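Local atomic coordinates of calmodulin-binding transcription activator 1 (Homo sapiens, PDB entry 2CXK), a protein that activates transcription and may interact with calmodulin, the part described here being its TIG (IPT) domain, an immunoglobulin-like beta structure. Residues P30-S35 / I52-L57; N36-L41 / V73-Q78; I45-S50 / L57-P62; G67-Q72 / V84-K89. All blocks are in the same frame, centred on the assembly; numbering follows the deposited sequence.

Interaction 1 (P30-S35 / I52-L57)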
# COMPACT_ATOMS: atom_id res chain seq x y z
N PRO A 30 9.58 6.39 -7.60
CA PRO A 30 11.02 6.26 -7.81
C PRO A 30 11.93 6.62 -6.63
O PRO A 30 13.08 7.00 -6.84
CB PRO A 30 11.26 7.17 -9.00
CG PRO A 30 10.36 8.33 -8.66
CD PRO A 30 9.08 7.67 -8.14
N TRP A 31 11.43 6.51 -5.40
CA TRP A 31 12.25 6.86 -4.24
C TRP A 31 13.40 5.87 -4.07
O TRP A 31 13.18 4.66 -3.97
CB TRP A 31 11.41 6.89 -2.96
CG TRP A 31 9.92 6.91 -3.18
CD1 TRP A 31 9.03 5.96 -2.77
CD2 TRP A 31 9.16 7.93 -3.84
NE1 TRP A 31 7.76 6.32 -3.14
CE2 TRP A 31 7.80 7.52 -3.79
CE3 TRP A 31 9.48 9.14 -4.46
CZ2 TRP A 31 6.77 8.29 -4.35
CZ3 TRP A 31 8.45 9.90 -5.02
CH2 TRP A 31 7.11 9.47 -4.96
N GLN A 32 14.63 6.38 -4.00
CA GLN A 32 15.80 5.52 -3.85
C GLN A 32 16.75 5.95 -2.73
O GLN A 32 17.43 5.11 -2.14
CB GLN A 32 16.58 5.49 -5.17
CG GLN A 32 15.80 4.94 -6.36
CD GLN A 32 15.48 3.46 -6.22
OE1 GLN A 32 16.36 2.64 -5.94
NE2 GLN A 32 14.21 3.11 -6.43
N GLU A 33 16.79 7.25 -2.45
CA GLU A 33 17.66 7.80 -1.42
C GLU A 33 17.78 6.91 -0.19
O GLU A 33 16.83 6.23 0.20
CB GLU A 33 17.18 9.20 -0.98
CG GLU A 33 17.18 10.25 -2.09
CD GLU A 33 18.55 10.45 -2.72
OE1 GLU A 33 19.50 10.82 -1.99
OE2 GLU A 33 18.69 10.24 -3.95
N ALA A 34 18.96 6.90 0.42
CA ALA A 34 19.18 6.08 1.60
C ALA A 34 18.90 6.89 2.85
O ALA A 34 18.41 6.36 3.84
CB ALA A 34 20.61 5.55 1.61
N SER A 35 19.21 8.18 2.80
CA SER A 35 19.01 9.06 3.94
C SER A 35 17.57 9.03 4.45
O SER A 35 16.62 9.03 3.67
CB SER A 35 19.40 10.50 3.58
OG SER A 35 19.38 11.32 4.73
N ILE A 52 10.74 1.63 3.11
CA ILE A 52 10.63 0.20 3.39
C ILE A 52 11.64 -0.59 2.56
O ILE A 52 12.26 -1.54 3.03
CB ILE A 52 9.20 -0.31 3.02
CG1 ILE A 52 8.16 0.36 3.93
CG2 ILE A 52 9.14 -1.83 3.10
CD1 ILE A 52 8.43 0.18 5.42
N GLN A 53 11.76 -0.18 1.31
CA GLN A 53 12.68 -0.78 0.36
C GLN A 53 12.65 0.16 -0.82
O GLN A 53 11.78 1.02 -0.91
CB GLN A 53 12.21 -2.18 -0.05
CG GLN A 53 10.86 -2.22 -0.71
CD GLN A 53 10.46 -3.64 -1.07
OE1 GLN A 53 10.36 -4.51 -0.21
NE2 GLN A 53 10.24 -3.88 -2.36
N PRO A 54 13.61 0.04 -1.74
CA PRO A 54 13.61 0.94 -2.88
C PRO A 54 12.25 1.09 -3.54
O PRO A 54 11.60 0.10 -3.88
CB PRO A 54 14.64 0.31 -3.82
CG PRO A 54 15.61 -0.31 -2.87
CD PRO A 54 14.71 -0.94 -1.84
N GLY A 55 11.81 2.33 -3.69
CA GLY A 55 10.54 2.61 -4.34
C GLY A 55 9.30 2.53 -3.47
O GLY A 55 8.20 2.78 -3.96
N VAL A 56 9.47 2.21 -2.19
CA VAL A 56 8.32 2.08 -1.30
C VAL A 56 8.45 2.87 -0.01
O VAL A 56 9.32 2.60 0.81
CB VAL A 56 8.10 0.61 -0.92
CG1 VAL A 56 6.91 0.48 0.04
CG2 VAL A 56 7.88 -0.21 -2.19
N LEU A 57 7.57 3.85 0.16
CA LEU A 57 7.56 4.66 1.38
C LEU A 57 6.35 4.32 2.24
O LEU A 57 5.26 4.05 1.71
CB LEU A 57 7.49 6.15 1.03
CG LEU A 57 8.81 6.74 0.54
CD1 LEU A 57 8.61 8.15 0.00
CD2 LEU A 57 9.78 6.72 1.70

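Interaction 2 (N36-L41 / V73-Q78)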
# COMPACT_ATOMS: atom_id res chain seq x y z
N ASN A 36 17.43 9.01 5.77
CA ASN A 36 16.15 8.96 6.46
C ASN A 36 15.49 10.35 6.55
O ASN A 36 15.14 10.81 7.64
CB ASN A 36 16.38 8.40 7.86
CG ASN A 36 15.10 8.22 8.65
OD1 ASN A 36 15.14 8.00 9.86
ND2 ASN A 36 13.96 8.29 7.97
N ASN A 37 15.31 11.02 5.42
CA ASN A 37 14.70 12.36 5.45
C ASN A 37 13.46 12.50 4.58
O ASN A 37 13.13 13.60 4.13
CB ASN A 37 15.73 13.41 5.04
CG ASN A 37 16.89 13.48 6.01
OD1 ASN A 37 18.04 13.32 5.63
ND2 ASN A 37 16.58 13.73 7.28
N TYR A 38 12.78 11.38 4.34
CA TYR A 38 11.56 11.39 3.55
C TYR A 38 10.39 11.77 4.45
O TYR A 38 10.40 11.50 5.64
CB TYR A 38 11.28 10.01 2.97
CG TYR A 38 12.12 9.65 1.78
CD1 TYR A 38 11.84 10.19 0.53
CD2 TYR A 38 13.17 8.73 1.89
CE1 TYR A 38 12.58 9.84 -0.59
CE2 TYR A 38 13.92 8.37 0.78
CZ TYR A 38 13.61 8.92 -0.46
OH TYR A 38 14.33 8.55 -1.57
N SER A 39 9.38 12.39 3.86
CA SER A 39 8.18 12.75 4.60
C SER A 39 7.03 12.78 3.61
O SER A 39 7.25 12.78 2.39
CB SER A 39 8.32 14.13 5.27
OG SER A 39 8.45 15.17 4.32
N CYS A 40 5.81 12.76 4.13
CA CYS A 40 4.63 12.82 3.28
C CYS A 40 3.79 13.97 3.79
O CYS A 40 3.64 14.15 5.00
CB CYS A 40 3.83 11.51 3.34
SG CYS A 40 4.69 10.12 2.57
N LEU A 41 3.25 14.74 2.87
CA LEU A 41 2.43 15.88 3.25
C LEU A 41 0.99 15.66 2.82
O LEU A 41 0.72 15.44 1.64
CB LEU A 41 2.96 17.16 2.59
CG LEU A 41 4.47 17.43 2.65
CD1 LEU A 41 4.76 18.79 2.04
CD2 LEU A 41 4.95 17.39 4.08
N VAL A 73 5.00 13.60 -1.68
CA VAL A 73 6.19 13.02 -1.07
C VAL A 73 7.29 14.10 -1.09
O VAL A 73 7.46 14.79 -2.09
CB VAL A 73 6.70 11.79 -1.85
CG1 VAL A 73 8.00 11.30 -1.25
CG2 VAL A 73 5.66 10.70 -1.81
N ALA A 74 8.00 14.25 0.02
CA ALA A 74 9.07 15.23 0.12
C ALA A 74 10.34 14.59 0.67
O ALA A 74 10.29 13.56 1.34
CB ALA A 74 8.65 16.38 1.02
N PHE A 75 11.48 15.21 0.38
CA PHE A 75 12.78 14.75 0.87
C PHE A 75 13.43 16.02 1.38
O PHE A 75 13.56 16.99 0.63
CB PHE A 75 13.63 14.15 -0.25
CG PHE A 75 14.89 13.49 0.23
CD1 PHE A 75 14.84 12.26 0.87
CD2 PHE A 75 16.12 14.13 0.09
CE1 PHE A 75 16.01 11.66 1.36
CE2 PHE A 75 17.29 13.54 0.58
CZ PHE A 75 17.24 12.31 1.21
N ASN A 76 13.83 16.02 2.65
CA ASN A 76 14.42 17.21 3.28
C ASN A 76 13.42 18.36 3.16
O ASN A 76 13.78 19.52 2.97
CB ASN A 76 15.75 17.57 2.62
CG ASN A 76 16.89 16.69 3.10
OD1 ASN A 76 17.84 16.44 2.36
ND2 ASN A 76 16.81 16.22 4.33
N ASN A 77 12.14 18.00 3.29
CA ASN A 77 10.99 18.90 3.21
C ASN A 77 10.78 19.54 1.85
O ASN A 77 9.98 20.46 1.71
CB ASN A 77 11.04 20.01 4.28
CG ASN A 77 9.68 20.71 4.46
OD1 ASN A 77 9.59 21.94 4.50
ND2 ASN A 77 8.63 19.91 4.59
N GLN A 78 11.51 19.06 0.85
CA GLN A 78 11.34 19.57 -0.50
C GLN A 78 10.42 18.62 -1.25
O GLN A 78 10.69 17.42 -1.33
CB GLN A 78 12.69 19.64 -1.22
CG GLN A 78 12.60 20.11 -2.67
CD GLN A 78 13.89 19.87 -3.45
OE1 GLN A 78 13.94 20.13 -4.66
NE2 GLN A 78 14.93 19.38 -2.78
O HOH W 1 11.16 15.49 4.10
O HOH W 2 8.19 17.46 5.74

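Interaction 3 (I45-S50 / L57-P62). With SO4 (sulfate ion), chain F.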
# COMPACT_ATOMS: atom_id res chain seq x y z
N ILE A 45 0.12 19.01 5.76
CA ILE A 45 0.46 18.55 7.11
C ILE A 45 1.49 17.45 6.94
O ILE A 45 1.21 16.42 6.33
CB ILE A 45 -0.74 17.96 7.87
CG1 ILE A 45 -1.82 19.02 8.07
CG2 ILE A 45 -0.27 17.42 9.22
CD1 ILE A 45 -3.05 18.50 8.80
N SER A 46 2.68 17.66 7.50
CA SER A 46 3.76 16.69 7.36
C SER A 46 3.84 15.59 8.40
O SER A 46 3.62 15.82 9.59
CB SER A 46 5.10 17.43 7.34
OG SER A 46 6.18 16.52 7.17
N VAL A 47 4.17 14.39 7.94
CA VAL A 47 4.38 13.23 8.80
C VAL A 47 5.64 12.55 8.25
O VAL A 47 5.90 12.60 7.04
CB VAL A 47 3.20 12.22 8.78
CG1 VAL A 47 1.97 12.85 9.42
CG2 VAL A 47 2.91 11.76 7.36
N PRO A 48 6.44 11.94 9.12
CA PRO A 48 7.65 11.28 8.62
C PRO A 48 7.31 10.05 7.79
O PRO A 48 6.22 9.50 7.92
CB PRO A 48 8.40 10.92 9.91
CG PRO A 48 7.30 10.72 10.90
CD PRO A 48 6.35 11.85 10.59
N ALA A 49 8.22 9.66 6.91
CA ALA A 49 8.02 8.49 6.07
C ALA A 49 9.27 7.63 6.14
O ALA A 49 10.37 8.15 6.36
CB ALA A 49 7.74 8.91 4.61
N SER A 50 9.10 6.33 5.99
CA SER A 50 10.23 5.40 6.02
C SER A 50 10.35 4.66 4.70
O SER A 50 9.35 4.21 4.14
CB SER A 50 10.04 4.36 7.13
OG SER A 50 10.02 4.96 8.41
N LEU A 57 7.57 3.85 0.16
CA LEU A 57 7.56 4.66 1.38
C LEU A 57 6.35 4.32 2.24
O LEU A 57 5.26 4.05 1.71
CB LEU A 57 7.49 6.15 1.03
CG LEU A 57 8.81 6.74 0.54
CD1 LEU A 57 8.61 8.15 0.00
CD2 LEU A 57 9.78 6.72 1.70
N ARG A 58 6.54 4.33 3.55
CA ARG A 58 5.46 4.06 4.50
C ARG A 58 5.32 5.23 5.46
O ARG A 58 6.31 5.75 5.97
CB ARG A 58 5.75 2.80 5.32
CG ARG A 58 4.70 2.54 6.43
CD ARG A 58 5.23 1.60 7.52
NE ARG A 58 6.35 2.17 8.26
CZ ARG A 58 7.19 1.48 9.02
NH1 ARG A 58 7.06 0.16 9.14
NH2 ARG A 58 8.17 2.10 9.66
N CYS A 59 4.09 5.63 5.73
CA CYS A 59 3.85 6.70 6.69
C CYS A 59 2.50 6.41 7.33
O CYS A 59 1.77 5.54 6.87
CB CYS A 59 3.82 8.07 6.00
SG CYS A 59 2.38 8.40 4.94
N TYR A 60 2.20 7.11 8.42
CA TYR A 60 0.92 6.96 9.10
C TYR A 60 0.26 8.33 8.92
O TYR A 60 0.78 9.34 9.40
CB TYR A 60 1.17 6.61 10.56
CG TYR A 60 2.04 5.38 10.70
CD1 TYR A 60 1.55 4.11 10.35
CD2 TYR A 60 3.36 5.47 11.14
CE1 TYR A 60 2.36 2.98 10.44
CE2 TYR A 60 4.17 4.35 11.23
CZ TYR A 60 3.67 3.11 10.88
OH TYR A 60 4.47 2.00 11.02
N CYS A 61 -0.86 8.36 8.22
CA CYS A 61 -1.50 9.64 7.94
C CYS A 61 -1.93 10.38 9.19
O CYS A 61 -2.20 9.78 10.22
CB CYS A 61 -2.68 9.45 6.98
SG CYS A 61 -4.15 8.68 7.67
N PRO A 62 -1.97 11.72 9.11
CA PRO A 62 -2.37 12.58 10.23
C PRO A 62 -3.89 12.72 10.28
O PRO A 62 -4.59 12.27 9.38
CB PRO A 62 -1.68 13.90 9.90
CG PRO A 62 -1.79 13.95 8.40
CD PRO A 62 -1.43 12.52 7.99
S SO4 F . 2.28 -1.23 10.86
O1 SO4 F . 2.36 -1.82 9.46
O2 SO4 F . 2.45 -2.37 11.85
O3 SO4 F . 3.45 -0.42 11.00
O4 SO4 F . 0.95 -0.77 11.01
O HOH W 3 4.47 8.53 9.75
O HOH W 4 6.85 4.62 8.59

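Interaction 4 (G67-Q72 / V84-K89)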
# COMPACT_ATOMS: atom_id res chain seq x y z
N GLY A 67 -12.96 15.28 3.72
CA GLY A 67 -12.77 16.02 2.49
C GLY A 67 -11.58 15.48 1.72
O GLY A 67 -10.86 14.61 2.21
N LEU A 68 -11.39 15.98 0.51
CA LEU A 68 -10.28 15.53 -0.32
C LEU A 68 -9.08 16.43 -0.05
O LEU A 68 -9.22 17.63 0.14
CB LEU A 68 -10.66 15.61 -1.80
CG LEU A 68 -11.95 14.87 -2.17
CD1 LEU A 68 -12.28 15.13 -3.63
CD2 LEU A 68 -11.78 13.38 -1.93
N VAL A 69 -7.89 15.83 -0.02
CA VAL A 69 -6.68 16.60 0.22
C VAL A 69 -5.56 16.14 -0.69
O VAL A 69 -5.65 15.08 -1.31
CB VAL A 69 -6.19 16.46 1.68
CG1 VAL A 69 -7.27 16.92 2.64
CG2 VAL A 69 -5.81 15.01 1.97
N THR A 70 -4.51 16.94 -0.78
CA THR A 70 -3.35 16.61 -1.59
C THR A 70 -2.43 15.71 -0.77
O THR A 70 -2.32 15.87 0.45
CB THR A 70 -2.54 17.86 -1.95
OG1 THR A 70 -2.29 18.60 -0.75
CG2 THR A 70 -3.29 18.72 -2.94
N LEU A 71 -1.79 14.75 -1.43
CA LEU A 71 -0.83 13.87 -0.79
C LEU A 71 0.43 14.00 -1.63
O LEU A 71 0.41 13.74 -2.84
CB LEU A 71 -1.32 12.41 -0.79
CG LEU A 71 -0.31 11.36 -0.32
CD1 LEU A 71 0.29 11.76 1.04
CD2 LEU A 71 -0.99 10.00 -0.22
N GLN A 72 1.53 14.43 -1.01
CA GLN A 72 2.79 14.61 -1.72
C GLN A 72 3.95 13.98 -0.95
O GLN A 72 3.89 13.84 0.27
CB GLN A 72 3.09 16.11 -1.88
CG GLN A 72 1.99 16.92 -2.55
CD GLN A 72 2.24 18.41 -2.41
OE1 GLN A 72 2.80 19.05 -3.31
NE2 GLN A 72 1.84 18.97 -1.28
N VAL A 84 -1.35 13.62 -5.34
CA VAL A 84 -2.41 12.66 -5.66
C VAL A 84 -3.51 12.88 -4.63
O VAL A 84 -3.25 13.35 -3.53
CB VAL A 84 -1.94 11.18 -5.61
CG1 VAL A 84 -0.90 10.94 -6.70
CG2 VAL A 84 -1.36 10.85 -4.24
N VAL A 85 -4.73 12.53 -4.99
CA VAL A 85 -5.84 12.72 -4.07
C VAL A 85 -5.88 11.71 -2.93
O VAL A 85 -5.65 10.52 -3.13
CB VAL A 85 -7.18 12.66 -4.84
CG1 VAL A 85 -7.36 11.27 -5.43
CG2 VAL A 85 -8.34 13.00 -3.91
N PHE A 86 -6.15 12.20 -1.72
CA PHE A 86 -6.29 11.33 -0.56
C PHE A 86 -7.58 11.80 0.09
O PHE A 86 -7.80 13.00 0.25
CB PHE A 86 -5.12 11.47 0.41
CG PHE A 86 -5.12 10.45 1.52
CD1 PHE A 86 -5.58 10.77 2.79
CD2 PHE A 86 -4.68 9.15 1.29
CE1 PHE A 86 -5.61 9.82 3.82
CE2 PHE A 86 -4.70 8.18 2.30
CZ PHE A 86 -5.16 8.52 3.57
N GLU A 87 -8.43 10.86 0.48
CA GLU A 87 -9.70 11.24 1.06
C GLU A 87 -9.94 10.88 2.51
O GLU A 87 -9.70 9.76 2.94
CB GLU A 87 -10.84 10.66 0.21
CG GLU A 87 -12.21 10.78 0.86
CD GLU A 87 -13.35 10.42 -0.07
OE1 GLU A 87 -13.15 9.56 -0.95
OE2 GLU A 87 -14.46 11.00 0.08
N TYR A 88 -10.41 11.87 3.26
CA TYR A 88 -10.77 11.64 4.65
C TYR A 88 -12.29 11.51 4.61
O TYR A 88 -13.00 12.46 4.25
CB TYR A 88 -10.33 12.80 5.54
CG TYR A 88 -8.85 12.77 5.85
CD1 TYR A 88 -7.93 13.40 5.01
CD2 TYR A 88 -8.36 12.07 6.95
CE1 TYR A 88 -6.56 13.33 5.26
CE2 TYR A 88 -6.99 11.99 7.21
CZ TYR A 88 -6.10 12.62 6.36
OH TYR A 88 -4.74 12.55 6.62
N LYS A 89 -12.78 10.31 4.92
CA LYS A 89 -14.21 10.03 4.92
C LYS A 89 -14.78 10.16 6.32
O LYS A 89 -14.10 9.85 7.30
CB LYS A 89 -14.48 8.62 4.40
CG LYS A 89 -13.98 8.35 2.99
CD LYS A 89 -14.34 6.94 2.56
CE LYS A 89 -13.97 6.70 1.11
NZ LYS A 89 -14.37 5.34 0.65

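Interaction 1 (P30-S35 / I52-L57)
W31 turns its indole over L57 through an unusual first torsion: chi1 of -15° leaves CG nearly eclipsed with the backbone N, while L57 places CG opposite its carbonyl carbon (chi1 -76°), which carries CD1 over the indole. L57 CD1 sits 3.6 Å from the centroid of the W31 five-membered ring, 10° off the normal, a CH-pi contact over the face. The branch point follows closely, with L57 CG 3.4 Å from W31 CD1. On the opposite face of the indole lies P30 CD, and the backbone N of V56 approaches at the ring edge.

The backbones also meet directly beside this pair. Q53 to V56 form a type II beta turn, and G55 takes the position whose positive phi suits a glycine; its N donates to W31 O at 2.7 Å, although the bond is bent at the hydrogen. At the exposed side, the bent Q32 chain crosses P54 at about a right angle, with Q32 OE1 3.6 Å from P54 CB. The indole NE1 donates to the carbonyl O of I27. With an alanine here, L57 CD1 would probably lose its aromatic platform and the I27 oxygen its side-chain donor. A buried indole is thus held in two ways: its N-H is satisfied by a backbone carbonyl, and aliphatic carbon of L57 and P30 lies over its two faces.

Interaction 2 (N36-L41 / V73-Q78)
Y38 receives the edge of F75 on the face of its ring, an edge-to-face (T-shaped) pair with centroids 4.8 Å apart and planes at 65°. F75 CD1 stands over the middle of the phenol, 3.6 Å from Y38 CE1. The phenylalanine reaches this place because its CG is anti to the backbone N (chi1 -172°), which leans the ring toward the neighbouring strand. One face of F75 is in turn met by N37 CB, and V73 CG1 approaches the Y38 ring obliquely, 4.4 Å from Y38 CD1.

Behind these rings is an antiparallel strand pair. S39 and A74 form a hydrogen-bonded pair, S39 N donating to A74 O and A74 N to S39 O, both at 2.9 Å. S39 OG lies 3.5 Å from A74 CB. A type I' turn from F75 to Q78 reverses the chain, and N76 N extends the register with a nearly straight bond to N37 O.

Two waters tie the turn to the strand. One donates to N37 O at 2.7 Å, accepts from N77 N and is bonded to S39 OG; the other joins S39 OG to N77 ND2. Farther out, S35 OG is bonded to N37 OD1, and W31 and L57 pack against Y38. One face thus holds the aromatic pair; on the other, beside the A74 methyl, two waters bind the S39 hydroxyl and link it to the turn.

Interaction 3 (I45-S50 / L57-P62)
R58 carries the flat group nearest to S50 in the beta hairpin of strands 45-53 and 56-60, part of the immunoglobulin-like TIG domain: Y60 OH stands over one face of its guanidinium, offset from the centre, and a water lies in the plane at the edge. S50 OG approaches R58 NH2 obliquely at 3.6 Å. The Y60 ring has a sulfate oxygen in its plane at the edge, and Y60 OH donates to that oxygen, SO4 O3, at 2.6 Å; K24 NZ is also hydrogen-bonded to this ion, which probably came from the crystallisation liquor.

S50 and R58 are an antiparallel hydrogen-bonded pair, S50 N donating to R58 O at 2.8 Å and R58 N returning a bond to S50 O. The water at the guanidinium edge also donates to R58 O, so this oxygen takes two donors.

Farther from that pair the strands diverge, and side chains rather than backbone bonds make the contact. V47 sets CG1 opposite its carbonyl carbon (chi1 -67°), which brings that methyl to 3.7 Å from P62 CD, while V47 CG2 meets C59 CB at 4.0 Å. I45 CG2 extends the patch, 3.9 Å from P62 CB. If V47 were replaced by a glycine, both methyls would go, and P62 and C59 would probably be left facing a gap between the diverging strands. Beyond the bonded pair, a water bridges the strands, accepting from Y60 N and donating to P48 O at 2.7 Å.

Interaction 4 (G67-Q72 / V84-K89)
An antiparallel strand pair, 67-72 against 84-88, brings V69 beside F86 and L71 beside V84, with six backbone hydrogen bonds crossing between them. They come in reciprocal couples at G67 with Y88, V69 with F86 and L71 with V84. V69 N reaches F86 O at 2.8 Å, and G67 N meets Y88 O at 2.9 Å.

On the inner face, V69 CG2 points at the edge of the Y88 ring, 3.8 Å from Y88 CE1 and in the ring plane. One face of that ring takes F86 CE1, and its OH is hydrogen-bonded to P62 O. L71 and V84 lie side by side, L71 CB being 3.8 Å from V84 CG2, and L71 CD2 leans obliquely to F86 CD2 at 4.1 Å. F42 meets F86 edge-to-face and also touches L71 and Y88, drawing strand 38-42 into the same core.

The other face is more open to solvent. There L68 CD2 rests on the aliphatic part of E87, 3.6 Å from E87 CB, and touches V85 CG2. The strand directions make 138°, short of a straight antiparallel 180°. With one face largely apolar and the other mixed, this twisted pair is consistent with the two-layered, immunoglobulin-like E-set fold of TIG domains.

Overall arrangement
The four contacts join strands and loops of one TIG domain. Interactions 2 and 4 use the same strand, 67-75, at centres about 17 Å apart, and are linked by L41 N to Q72 O at 2.8 Å. Interaction 3 adjoins interaction 2 through C40 N and V47 O, 2.9 Å apart. L57 serves both interactions 1 and 3; its CD1 also lies 3.4 Å from V73 CG1 of interaction 2. Interactions 1 and 4 are about 22 Å apart between centres, while Y88 OH and P62 O, 2.8 Å apart, tie interaction 4 to interaction 3. The sulfate lies at interaction 3; the second subunit bonds Q53 of interaction 1 through its T10 and G29 and touches R58.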